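Local coordinates for protein putative aminooxidase (Propionibacterium acnes, PDB 2BAC) that probably isomerises double bonds of polyunsaturated fatty acids with the help of bound FAD, on an amine-oxidase-like flavoprotein fold, and holds an octadecatrienoic acid in its pocket, at residues 309-314 against 328-333; 89-94 against 296-301; 63-68 against 197-202. All blocks are in the same frame, centred on the assembly; numbering follows the deposited sequence.

A fatty-acid pocket built by a sheet and a distant strand pair illustrates how one ligand can gather contacts far apart in sequence. Interactions 1 and 2 belong to the same mixed sheet, where strands 295-297 and 312-315 are neighbours, and they touch directly through Val310, Met311, Val298 and Asn301. Interaction 1 is almost wholly buried and mainly apolar, lining the alkyl chain. Interaction 2 is only partly buried; it meets the carboxylate at one end and turns into charged, water-bridged chemistry at the other. Interaction 3, its centre about 23 Å from that of interaction 1, is a separate two-strand pairing near the flavin, where Tyr67 and Val64 meet the far end of the ligand and Trp199 packs against the turn.

Interaction 1: residues 309-314 against 328-333; sequences HVMVYY and YLLRNH. With ODT ((11E,13E,15Z)-octadeca-11,13,15-trienoic acid), chain E.
Met311 and Tyr328 open the polar part of this contact: Met311 N gives a nearly straight hydrogen bond (172°) to Tyr328 O at 3.0 Å. A more bent bond runs back from Tyr328 N to Val312 O, and Val310 CA adds a CA-H...O contact to the same Tyr328 carbonyl, which therefore receives two donors of unequal strength. Where direct pairing stops, a water takes over. It donates to His309 O at 2.6 Å and accepts from Leu330 N at 2.8 Å, carrying the ladder of this antiparallel hairpin one step further.

The apolar contacts are centred on Tyr328. Val312 divides its branches: CG1, held between the backbone N and the carbonyl carbon (chi1 60°), packs on Tyr328 CB at 3.6 Å and on the adjoining CD2, while CG2 turns to the ligand and reaches ODT C5 at 3.4 Å. Tyr314 runs beside Tyr328 in the same direction, and its CB packs against CE2 of that ring. Farther along, the bend at the Met311 thioether (chi3 -72°) brings CE to 4.0 Å from Leu330 CG.

The ligand meets one face of the Tyr328 ring, with C9 lying 3.8 Å above the plane toward the rim, while Val312 O sits in plane at the ring edge. Tyr328 also touches FAD. Backbone bonds and the water pair polar groups facing each other between the segments, Thr326 takes the Tyr328 hydroxyl, and the side chains can present a largely hydrocarbon wall to the fatty chain, with one aromatic ring bordering both ligand and cofactor.

Interaction 2: residues 89-94 against 296-301; sequences EFLHED and GYVPDN. With ODT ((11E,13E,15Z)-octadeca-11,13,15-trienoic acid), chain E.
Strands 88-91 and 295-297 run parallel here, with Tyr297 N bonded to Glu89 O at 3.1 Å and Leu91 N to Tyr297 O at 2.8 Å. On the face carrying Phe90 and Tyr297 the two rings are set obliquely, 5.7 Å between centroids, and the edge of Phe90 also meets Pro299, whose CG lies near the ring plane. Tyr297 CG lies opposite its carbonyl carbon (chi1 -73°), which directs the ring to the ligand headgroup: its OH donates to carboxylate atom O1 at 2.5 Å, and Arg88 supplies another bond to the ligand. Leu91 CB rests against Val298 CG2.

Past the strands, Asp300 OD2 accepts two hydrogen bonds. His92 ND1 approaches at 3.1 Å on the syn side, tilted 34° from the carboxylate plane, whereas Glu93 N, at 3.0 Å, uses the anti lone pair. Two waters bridge the segments, from Leu91 O to Asp300 N and from Glu93 O to Asn301 ND2, which also bonds Val310 O.

Glu93 OE2 comes within 4.1 Å of Asp300 OD2, an apparently unfavourable pairing that its salt bridges to Arg303 and Arg306 probably offset. The double grip on OD2 would likewise favour a charged Asp300; this end is held chiefly by polar bonds, while the strands add apolar packing and Tyr297 binds the ligand.

Interaction 3: residues 63-68 against 197-202; sequences GVPSYD and DLWTWA. With ODT ((11E,13E,15Z)-octadeca-11,13,15-trienoic acid), chain E.
Gly63 and Trp199 exchange two backbone hydrogen bonds, Trp199 N to Gly63 O at 2.7 Å and Gly63 N to Trp199 O at 3.1 Å; in each the donor stands above the carbonyl plane, about 40° out of it. Leu198 CA adds a CA-H...O contact to Gly63 O. The 63-68 segment then folds into a type I turn closed by Tyr67 N to Val64 O.

Trp199 CG lies opposite its carbonyl carbon (chi1 -63°), which lays the indole against the turn. Val64 O, 3.6 Å above the ring plane, and Pro65 N sit over one face, both toward the rim, while Tyr67 CB approaches CZ3 obliquely at 3.7 Å. The Tyr67 ring in turn carries the backbone at the start of the segment on one face, Gly63 CA toward the rim and Val64 N over the centre. Val64 CG1 and Leu198 CD2 lie side by side at a tight 3.5 Å, and the Pro65 ring meets the Asp197 carboxylate.

The tail of the ligand ends here, with C16 at 3.1 Å from Tyr67 OH and C18 at 3.8 Å from Val64 CG1. Tyr67 OH is hydrogen-bonded to FAD O2. A short antiparallel pair that places a tyrosine between ligand tail and flavin is consistent with the substrate site of this flavin amine oxidase-like family.

Interaction 1: residues 309-314 against 328-333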
loop_
_atom_site.group_PDB
_atom_site.type_symbol
_atom_site.label_atom_id
_atom_site.label_comp_id
_atom_site.label_asym_id
_atom_site.label_seq_id
_atom_site.Cartn_x
_atom_site.Cartn_y
_atom_site.Cartn_z
ATOM N N HIS A 309 1.596 13.435 14.473
ATOM C CA HIS A 309 1.751 14.709 13.749
ATOM C C HIS A 309 1.713 14.510 12.240
ATOM O O HIS A 309 1.989 13.433 11.730
ATOM C CB HIS A 309 3.066 15.393 14.102
ATOM C CG HIS A 309 3.045 16.086 15.420
ATOM N ND1 HIS A 309 2.525 17.351 15.584
ATOM C CD2 HIS A 309 3.490 15.698 16.639
ATOM C CE1 HIS A 309 2.623 17.700 16.853
ATOM N NE2 HIS A 309 3.196 16.709 17.517
ATOM N N VAL A 310 1.385 15.588 11.536
ATOM C CA VAL A 310 1.360 15.603 10.076
ATOM C C VAL A 310 2.781 15.514 9.486
ATOM O O VAL A 310 3.669 16.333 9.769
ATOM C CB VAL A 310 0.584 16.835 9.567
ATOM C CG1 VAL A 310 0.514 16.875 8.050
ATOM C CG2 VAL A 310 -0.796 16.844 10.169
ATOM N N MET A 311 2.969 14.484 8.662
ATOM C CA MET A 311 4.239 14.154 8.042
ATOM C C MET A 311 4.338 14.693 6.624
ATOM O O MET A 311 5.440 14.952 6.138
ATOM C CB MET A 311 4.400 12.635 8.020
ATOM C CG MET A 311 4.314 11.976 9.385
ATOM S SD MET A 311 4.723 10.235 9.317
ATOM C CE MET A 311 3.279 9.564 8.506
ATOM N N VAL A 312 3.193 14.833 5.959
ATOM C CA VAL A 312 3.130 15.357 4.586
ATOM C C VAL A 312 1.697 15.838 4.286
ATOM O O VAL A 312 0.744 15.402 4.924
ATOM C CB VAL A 312 3.532 14.265 3.554
ATOM C CG1 VAL A 312 2.564 13.068 3.658
ATOM C CG2 VAL A 312 3.573 14.816 2.113
ATOM N N TYR A 313 1.542 16.759 3.346
ATOM C CA TYR A 313 0.201 17.131 2.875
ATOM C C TYR A 313 0.214 17.384 1.390
ATOM O O TYR A 313 1.236 17.775 0.830
ATOM C CB TYR A 313 -0.374 18.344 3.619
ATOM C CG TYR A 313 0.466 19.598 3.544
ATOM C CD1 TYR A 313 0.437 20.428 2.426
ATOM C CD2 TYR A 313 1.293 19.951 4.599
ATOM C CE1 TYR A 313 1.227 21.578 2.378
ATOM C CE2 TYR A 313 2.057 21.096 4.563
ATOM C CZ TYR A 313 2.029 21.905 3.464
ATOM O OH TYR A 313 2.834 23.035 3.470
ATOM N N TYR A 314 -0.942 17.189 0.772
ATOM C CA TYR A 314 -1.029 17.080 -0.678
ATOM C C TYR A 314 -1.714 18.259 -1.345
ATOM O O TYR A 314 -2.903 18.514 -1.131
ATOM C CB TYR A 314 -1.744 15.777 -1.044
ATOM C CG TYR A 314 -1.920 15.484 -2.513
ATOM C CD1 TYR A 314 -1.004 15.926 -3.480
ATOM C CD2 TYR A 314 -2.987 14.694 -2.937
ATOM C CE1 TYR A 314 -1.178 15.612 -4.837
ATOM C CE2 TYR A 314 -3.163 14.366 -4.283
ATOM C CZ TYR A 314 -2.270 14.830 -5.234
ATOM O OH TYR A 314 -2.504 14.504 -6.563
ATOM N N TYR A 328 -1.617 13.806 6.044
ATOM C CA TYR A 328 -1.243 12.409 6.315
ATOM C C TYR A 328 -0.462 12.237 7.620
ATOM O O TYR A 328 0.561 12.910 7.842
ATOM C CB TYR A 328 -0.443 11.836 5.133
ATOM C CG TYR A 328 -1.182 11.995 3.826
ATOM C CD1 TYR A 328 -1.945 10.960 3.303
ATOM C CD2 TYR A 328 -1.175 13.223 3.148
ATOM C CE1 TYR A 328 -2.658 11.117 2.117
ATOM C CE2 TYR A 328 -1.885 13.401 1.963
ATOM C CZ TYR A 328 -2.628 12.349 1.451
ATOM O OH TYR A 328 -3.327 12.541 0.286
ATOM N N LEU A 329 -0.946 11.328 8.477
ATOM C CA LEU A 329 -0.306 11.047 9.770
ATOM C C LEU A 329 -0.449 9.568 10.176
ATOM O O LEU A 329 -1.360 8.874 9.721
ATOM C CB LEU A 329 -0.886 11.959 10.870
ATOM C CG LEU A 329 -2.359 11.810 11.301
ATOM C CD1 LEU A 329 -2.519 10.779 12.391
ATOM C CD2 LEU A 329 -2.944 13.164 11.765
ATOM N N LEU A 330 0.449 9.102 11.041
ATOM C CA LEU A 330 0.387 7.746 11.560
ATOM C C LEU A 330 -0.021 7.736 13.024
ATOM O O LEU A 330 0.426 8.578 13.803
ATOM C CB LEU A 330 1.733 7.037 11.380
ATOM C CG LEU A 330 1.894 6.188 10.118
ATOM C CD1 LEU A 330 3.330 5.643 10.021
ATOM C CD2 LEU A 330 0.871 5.032 10.063
ATOM N N ARG A 331 -0.878 6.783 13.391
ATOM C CA ARG A 331 -1.390 6.689 14.759
ATOM C C ARG A 331 -0.745 5.581 15.603
ATOM O O ARG A 331 -1.053 5.466 16.788
ATOM C CB ARG A 331 -2.906 6.482 14.729
ATOM C CG ARG A 331 -3.671 7.639 14.120
ATOM C CD ARG A 331 -5.143 7.303 13.934
ATOM N NE ARG A 331 -5.766 6.995 15.215
ATOM C CZ ARG A 331 -6.894 6.315 15.374
ATOM N NH1 ARG A 331 -7.566 5.873 14.328
ATOM N NH2 ARG A 331 -7.368 6.085 16.603
ATOM N N ASN A 332 0.162 4.799 15.019
ATOM C CA ASN A 332 0.744 3.627 15.681
ATOM C C ASN A 332 2.266 3.455 15.466
ATOM O O ASN A 332 2.810 3.838 14.431
ATOM C CB ASN A 332 0.033 2.365 15.174
ATOM C CG ASN A 332 0.463 1.992 13.758
ATOM O OD1 ASN A 332 0.088 2.655 12.796
ATOM N ND2 ASN A 332 1.293 0.943 13.636
ATOM N N HIS A 333 2.921 2.846 16.453
ATOM C CA HIS A 333 4.307 2.412 16.364
ATOM C C HIS A 333 4.511 1.327 17.432
ATOM O O HIS A 333 4.020 1.465 18.542
ATOM C CB HIS A 333 5.238 3.596 16.629
ATOM C CG HIS A 333 6.698 3.285 16.483
ATOM N ND1 HIS A 333 7.417 2.585 17.433
ATOM C CD2 HIS A 333 7.586 3.627 15.516
ATOM C CE1 HIS A 333 8.674 2.484 17.039
ATOM N NE2 HIS A 333 8.806 3.111 15.880
HETATM O O1 ODT E . 6.178 14.574 -3.223
HETATM C C1 ODT E . 5.606 15.280 -4.071
HETATM O O2 ODT E . 6.224 15.875 -4.984
HETATM C C2 ODT E . 4.113 15.384 -3.949
HETATM C C3 ODT E . 3.663 14.371 -2.896
HETATM C C4 ODT E . 2.350 14.773 -2.238
HETATM C C5 ODT E . 2.217 14.092 -0.883
HETATM C C6 ODT E . 1.250 12.933 -1.007
HETATM C C7 ODT E . 1.324 11.970 0.159
HETATM C C8 ODT E . 1.338 10.541 -0.354
HETATM C C9 ODT E . 0.603 9.703 0.664
HETATM C C10 ODT E . 0.784 8.188 0.604
HETATM C C11 ODT E . 1.530 7.556 -0.550
HETATM C C12 ODT E . 1.610 6.242 -0.393
HETATM C C13 ODT E . 2.245 5.248 -1.254
HETATM C C14 ODT E . 2.872 5.462 -2.391
HETATM C C15 ODT E . 3.414 4.276 -3.045
HETATM C C16 ODT E . 4.086 4.333 -4.200
HETATM C C17 ODT E . 4.357 5.620 -4.961
HETATM C C18 ODT E . 5.144 5.319 -6.226
HETATM O O HOH W 1 2.367 10.887 12.151
#

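Interaction 2: residues 89-94 against 296-301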
loop_
_atom_site.group_PDB
_atom_site.type_symbol
_atom_site.label_atom_id
_atom_site.label_comp_id
_atom_site.label_asym_id
_atom_site.label_seq_id
_atom_site.Cartn_x
_atom_site.Cartn_y
_atom_site.Cartn_z
ATOM N N GLU A 89 8.071 20.806 -1.331
ATOM C CA GLU A 89 9.053 21.452 -0.488
ATOM C C GLU A 89 9.169 20.703 0.851
ATOM O O GLU A 89 8.359 19.822 1.159
ATOM C CB GLU A 89 8.627 22.887 -0.223
ATOM C CG GLU A 89 7.374 23.024 0.690
ATOM C CD GLU A 89 6.963 24.458 0.871
ATOM O OE1 GLU A 89 7.682 25.338 0.327
ATOM O OE2 GLU A 89 5.922 24.715 1.536
ATOM N N PHE A 90 10.154 21.100 1.656
ATOM C CA PHE A 90 10.402 20.480 2.959
ATOM C C PHE A 90 10.289 21.484 4.086
ATOM O O PHE A 90 10.804 22.587 3.981
ATOM C CB PHE A 90 11.785 19.836 2.983
ATOM C CG PHE A 90 11.880 18.636 2.127
ATOM C CD1 PHE A 90 11.576 17.381 2.640
ATOM C CD2 PHE A 90 12.236 18.752 0.800
ATOM C CE1 PHE A 90 11.652 16.261 1.856
ATOM C CE2 PHE A 90 12.304 17.635 -0.008
ATOM C CZ PHE A 90 12.013 16.385 0.524
ATOM N N LEU A 91 9.613 21.070 5.156
ATOM C CA LEU A 91 9.322 21.908 6.307
ATOM C C LEU A 91 9.917 21.282 7.558
ATOM O O LEU A 91 9.950 20.056 7.695
ATOM C CB LEU A 91 7.808 22.035 6.531
ATOM C CG LEU A 91 6.918 22.529 5.384
ATOM C CD1 LEU A 91 5.481 22.671 5.877
ATOM C CD2 LEU A 91 7.414 23.841 4.770
ATOM N N HIS A 92 10.378 22.125 8.477
ATOM C CA HIS A 92 10.653 21.682 9.842
ATOM C C HIS A 92 9.312 21.626 10.582
ATOM O O HIS A 92 8.287 22.124 10.082
ATOM C CB HIS A 92 11.626 22.631 10.536
ATOM C CG HIS A 92 13.037 22.480 10.072
ATOM N ND1 HIS A 92 13.727 21.287 10.164
ATOM C CD2 HIS A 92 13.891 23.369 9.509
ATOM C CE1 HIS A 92 14.943 21.450 9.672
ATOM N NE2 HIS A 92 15.067 22.702 9.270
ATOM N N GLU A 93 9.303 21.013 11.757
ATOM C CA GLU A 93 8.052 20.901 12.522
ATOM C C GLU A 93 7.445 22.261 12.986
ATOM O O GLU A 93 6.252 22.343 13.322
ATOM C CB GLU A 93 8.221 19.929 13.688
ATOM C CG GLU A 93 9.248 20.326 14.746
ATOM C CD GLU A 93 9.464 19.195 15.726
ATOM O OE1 GLU A 93 9.213 19.368 16.929
ATOM O OE2 GLU A 93 9.842 18.096 15.275
ATOM N N ASP A 94 8.260 23.323 12.949
ATOM C CA ASP A 94 7.803 24.684 13.251
ATOM C C ASP A 94 7.372 25.452 11.995
ATOM O O ASP A 94 7.143 26.677 12.053
ATOM C CB ASP A 94 8.903 25.459 13.989
ATOM C CG ASP A 94 10.058 25.863 13.070
ATOM O OD1 ASP A 94 10.142 25.339 11.930
ATOM O OD2 ASP A 94 10.877 26.720 13.495
ATOM N N GLY A 296 3.966 19.696 0.840
ATOM C CA GLY A 296 4.952 19.836 1.919
ATOM C C GLY A 296 5.155 18.553 2.705
ATOM O O GLY A 296 4.174 17.952 3.160
ATOM N N TYR A 297 6.426 18.149 2.826
ATOM C CA TYR A 297 6.898 17.042 3.656
ATOM C C TYR A 297 7.544 17.628 4.884
ATOM O O TYR A 297 8.143 18.695 4.801
ATOM C CB TYR A 297 7.984 16.241 2.948
ATOM C CG TYR A 297 7.502 15.373 1.819
ATOM C CD1 TYR A 297 7.568 13.979 1.910
ATOM C CD2 TYR A 297 6.986 15.942 0.653
ATOM C CE1 TYR A 297 7.146 13.174 0.868
ATOM C CE2 TYR A 297 6.530 15.148 -0.383
ATOM C CZ TYR A 297 6.611 13.760 -0.270
ATOM O OH TYR A 297 6.163 12.961 -1.296
ATOM N N VAL A 298 7.451 16.904 6.004
ATOM C CA VAL A 298 8.003 17.331 7.299
ATOM C C VAL A 298 8.811 16.173 7.909
ATOM O O VAL A 298 8.313 15.416 8.752
ATOM C CB VAL A 298 6.866 17.811 8.276
ATOM C CG1 VAL A 298 7.441 18.499 9.532
ATOM C CG2 VAL A 298 5.873 18.741 7.538
ATOM N N PRO A 299 10.060 16.002 7.449
ATOM C CA PRO A 299 10.949 14.986 8.044
ATOM C C PRO A 299 11.015 14.952 9.593
ATOM O O PRO A 299 11.038 13.856 10.175
ATOM C CB PRO A 299 12.316 15.292 7.408
ATOM C CG PRO A 299 11.964 15.955 6.063
ATOM C CD PRO A 299 10.683 16.703 6.301
ATOM N N ASP A 300 11.016 16.107 10.251
ATOM C CA ASP A 300 10.933 16.150 11.723
ATOM C C ASP A 300 9.764 15.342 12.293
ATOM O O ASP A 300 9.865 14.768 13.378
ATOM C CB ASP A 300 10.791 17.598 12.241
ATOM C CG ASP A 300 12.060 18.426 12.086
ATOM O OD1 ASP A 300 13.164 17.865 11.957
ATOM O OD2 ASP A 300 11.947 19.660 12.099
ATOM N N ASN A 301 8.643 15.344 11.582
ATOM C CA ASN A 301 7.406 14.722 12.065
ATOM C C ASN A 301 7.327 13.250 11.695
ATOM O O ASN A 301 6.359 12.568 12.043
ATOM C CB ASN A 301 6.162 15.486 11.563
ATOM C CG ASN A 301 5.862 16.740 12.397
ATOM O OD1 ASN A 301 6.477 16.940 13.426
ATOM N ND2 ASN A 301 4.901 17.564 11.959
HETATM O O1 ODT E . 6.178 14.574 -3.223
HETATM C C1 ODT E . 5.606 15.280 -4.071
HETATM O O2 ODT E . 6.224 15.875 -4.984
HETATM C C2 ODT E . 4.113 15.384 -3.949
HETATM C C3 ODT E . 3.663 14.371 -2.896
HETATM C C4 ODT E . 2.350 14.773 -2.238
HETATM C C5 ODT E . 2.217 14.092 -0.883
HETATM C C6 ODT E . 1.250 12.933 -1.007
HETATM C C7 ODT E . 1.324 11.970 0.159
HETATM C C8 ODT E . 1.338 10.541 -0.354
HETATM C C9 ODT E . 0.603 9.703 0.664
HETATM C C10 ODT E . 0.784 8.188 0.604
HETATM C C11 ODT E . 1.530 7.556 -0.550
HETATM C C12 ODT E . 1.610 6.242 -0.393
HETATM C C13 ODT E . 2.245 5.248 -1.254
HETATM C C14 ODT E . 2.872 5.462 -2.391
HETATM C C15 ODT E . 3.414 4.276 -3.045
HETATM C C16 ODT E . 4.086 4.333 -4.200
HETATM C C17 ODT E . 4.357 5.620 -4.961
HETATM C C18 ODT E . 5.144 5.319 -6.226
HETATM O O HOH W 2 11.779 18.570 8.889
HETATM O O HOH W 3 4.580 20.026 13.433
#

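Interaction 3: residues 63-68 against 197-202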
loop_
_atom_site.group_PDB
_atom_site.type_symbol
_atom_site.label_atom_id
_atom_site.label_comp_id
_atom_site.label_asym_id
_atom_site.label_seq_id
_atom_site.Cartn_x
_atom_site.Cartn_y
_atom_site.Cartn_z
ATOM N N GLY A 63 2.048 6.833 -8.994
ATOM C CA GLY A 63 2.824 5.674 -9.439
ATOM C C GLY A 63 4.143 6.122 -10.050
ATOM O O GLY A 63 4.413 7.323 -10.151
ATOM N N VAL A 64 4.976 5.161 -10.434
ATOM C CA VAL A 64 6.246 5.443 -11.130
ATOM C C VAL A 64 6.263 4.672 -12.459
ATOM O O VAL A 64 5.522 3.695 -12.595
ATOM C CB VAL A 64 7.480 5.056 -10.238
ATOM C CG1 VAL A 64 7.572 5.963 -9.037
ATOM C CG2 VAL A 64 7.402 3.617 -9.767
ATOM N N PRO A 65 7.113 5.087 -13.434
ATOM C CA PRO A 65 7.216 4.402 -14.735
ATOM C C PRO A 65 7.466 2.893 -14.691
ATOM O O PRO A 65 7.210 2.204 -15.676
ATOM C CB PRO A 65 8.405 5.113 -15.410
ATOM C CG PRO A 65 8.390 6.450 -14.853
ATOM C CD PRO A 65 8.031 6.241 -13.392
ATOM N N SER A 66 7.968 2.376 -13.577
ATOM C CA SER A 66 8.254 0.945 -13.473
ATOM C C SER A 66 7.026 0.154 -12.969
ATOM O O SER A 66 7.123 -1.041 -12.687
ATOM C CB SER A 66 9.491 0.697 -12.588
ATOM O OG SER A 66 9.314 1.205 -11.273
ATOM N N TYR A 67 5.883 0.828 -12.876
ATOM C CA TYR A 67 4.589 0.180 -12.611
ATOM C C TYR A 67 4.034 -0.566 -13.841
ATOM O O TYR A 67 2.977 -0.190 -14.385
ATOM C CB TYR A 67 3.568 1.244 -12.174
ATOM C CG TYR A 67 3.543 1.574 -10.707
ATOM C CD1 TYR A 67 4.677 1.467 -9.905
ATOM C CD2 TYR A 67 2.364 2.029 -10.120
ATOM C CE1 TYR A 67 4.609 1.774 -8.529
ATOM C CE2 TYR A 67 2.295 2.340 -8.763
ATOM C CZ TYR A 67 3.401 2.211 -7.981
ATOM O OH TYR A 67 3.284 2.530 -6.639
ATOM N N ASP A 68 4.718 -1.627 -14.266
ATOM C CA ASP A 68 4.378 -2.302 -15.528
ATOM C C ASP A 68 3.009 -2.967 -15.520
ATOM O O ASP A 68 2.312 -2.962 -16.539
ATOM C CB ASP A 68 5.447 -3.343 -15.912
ATOM C CG ASP A 68 6.811 -2.708 -16.186
ATOM O OD1 ASP A 68 6.889 -1.725 -16.950
ATOM O OD2 ASP A 68 7.807 -3.183 -15.619
ATOM N N ASP A 197 9.746 11.899 -11.158
ATOM C CA ASP A 197 9.192 11.190 -12.294
ATOM C C ASP A 197 7.991 10.324 -11.822
ATOM O O ASP A 197 8.083 9.091 -11.702
ATOM C CB ASP A 197 10.306 10.353 -12.921
ATOM C CG ASP A 197 9.976 9.881 -14.305
ATOM O OD1 ASP A 197 8.849 10.159 -14.794
ATOM O OD2 ASP A 197 10.865 9.226 -14.909
ATOM N N LEU A 198 6.870 10.990 -11.552
ATOM C CA LEU A 198 5.745 10.371 -10.850
ATOM C C LEU A 198 4.408 10.522 -11.613
ATOM O O LEU A 198 4.048 11.616 -12.045
ATOM C CB LEU A 198 5.622 10.969 -9.439
ATOM C CG LEU A 198 6.851 10.763 -8.528
ATOM C CD1 LEU A 198 6.768 11.649 -7.287
ATOM C CD2 LEU A 198 7.037 9.285 -8.128
ATOM N N TRP A 199 3.694 9.406 -11.752
ATOM C CA TRP A 199 2.373 9.368 -12.368
ATOM C C TRP A 199 1.303 9.851 -11.412
ATOM O O TRP A 199 1.387 9.646 -10.208
ATOM C CB TRP A 199 1.984 7.932 -12.749
ATOM C CG TRP A 199 2.822 7.263 -13.764
ATOM C CD1 TRP A 199 3.825 7.809 -14.490
ATOM C CD2 TRP A 199 2.706 5.900 -14.193
ATOM N NE1 TRP A 199 4.346 6.878 -15.352
ATOM C CE2 TRP A 199 3.682 5.693 -15.190
ATOM C CE3 TRP A 199 1.862 4.838 -13.842
ATOM C CZ2 TRP A 199 3.851 4.463 -15.835
ATOM C CZ3 TRP A 199 2.029 3.619 -14.483
ATOM C CH2 TRP A 199 3.020 3.442 -15.467
ATOM N N THR A 200 0.288 10.482 -11.978
ATOM C CA THR A 200 -0.954 10.780 -11.293
ATOM C C THR A 200 -2.087 10.759 -12.320
ATOM O O THR A 200 -1.855 10.751 -13.530
ATOM C CB THR A 200 -0.941 12.163 -10.612
ATOM O OG1 THR A 200 -0.761 13.184 -11.599
ATOM C CG2 THR A 200 0.154 12.252 -9.562
ATOM N N TRP A 201 -3.316 10.769 -11.824
ATOM C CA TRP A 201 -4.497 10.630 -12.668
ATOM C C TRP A 201 -5.478 11.724 -12.299
ATOM O O TRP A 201 -5.765 11.921 -11.123
ATOM C CB TRP A 201 -5.124 9.251 -12.456
ATOM C CG TRP A 201 -4.220 8.152 -12.896
ATOM C CD1 TRP A 201 -4.195 7.561 -14.126
ATOM C CD2 TRP A 201 -3.172 7.547 -12.143
ATOM N NE1 TRP A 201 -3.208 6.621 -14.178
ATOM C CE2 TRP A 201 -2.557 6.592 -12.978
ATOM C CE3 TRP A 201 -2.691 7.719 -10.846
ATOM C CZ2 TRP A 201 -1.500 5.802 -12.558
ATOM C CZ3 TRP A 201 -1.630 6.929 -10.420
ATOM C CH2 TRP A 201 -1.047 5.984 -11.278
ATOM N N ALA A 202 -5.988 12.421 -13.317
ATOM C CA ALA A 202 -6.941 13.532 -13.140
ATOM C C ALA A 202 -8.240 13.080 -12.439
ATOM O O ALA A 202 -8.810 13.801 -11.590
ATOM C CB ALA A 202 -7.251 14.166 -14.495
HETATM O O1 ODT E . 6.178 14.574 -3.223
HETATM C C1 ODT E . 5.606 15.280 -4.071
HETATM O O2 ODT E . 6.224 15.875 -4.984
HETATM C C2 ODT E . 4.113 15.384 -3.949
HETATM C C3 ODT E . 3.663 14.371 -2.896
HETATM C C4 ODT E . 2.350 14.773 -2.238
HETATM C C5 ODT E . 2.217 14.092 -0.883
HETATM C C6 ODT E . 1.250 12.933 -1.007
HETATM C C7 ODT E . 1.324 11.970 0.159
HETATM C C8 ODT E . 1.338 10.541 -0.354
HETATM C C9 ODT E . 0.603 9.703 0.664
HETATM C C10 ODT E . 0.784 8.188 0.604
HETATM C C11 ODT E . 1.530 7.556 -0.550
HETATM C C12 ODT E . 1.610 6.242 -0.393
HETATM C C13 ODT E . 2.245 5.248 -1.254
HETATM C C14 ODT E . 2.872 5.462 -2.391
HETATM C C15 ODT E . 3.414 4.276 -3.045
HETATM C C16 ODT E . 4.086 4.333 -4.200
HETATM C C17 ODT E . 4.357 5.620 -4.961
HETATM C C18 ODT E . 5.144 5.319 -6.226
#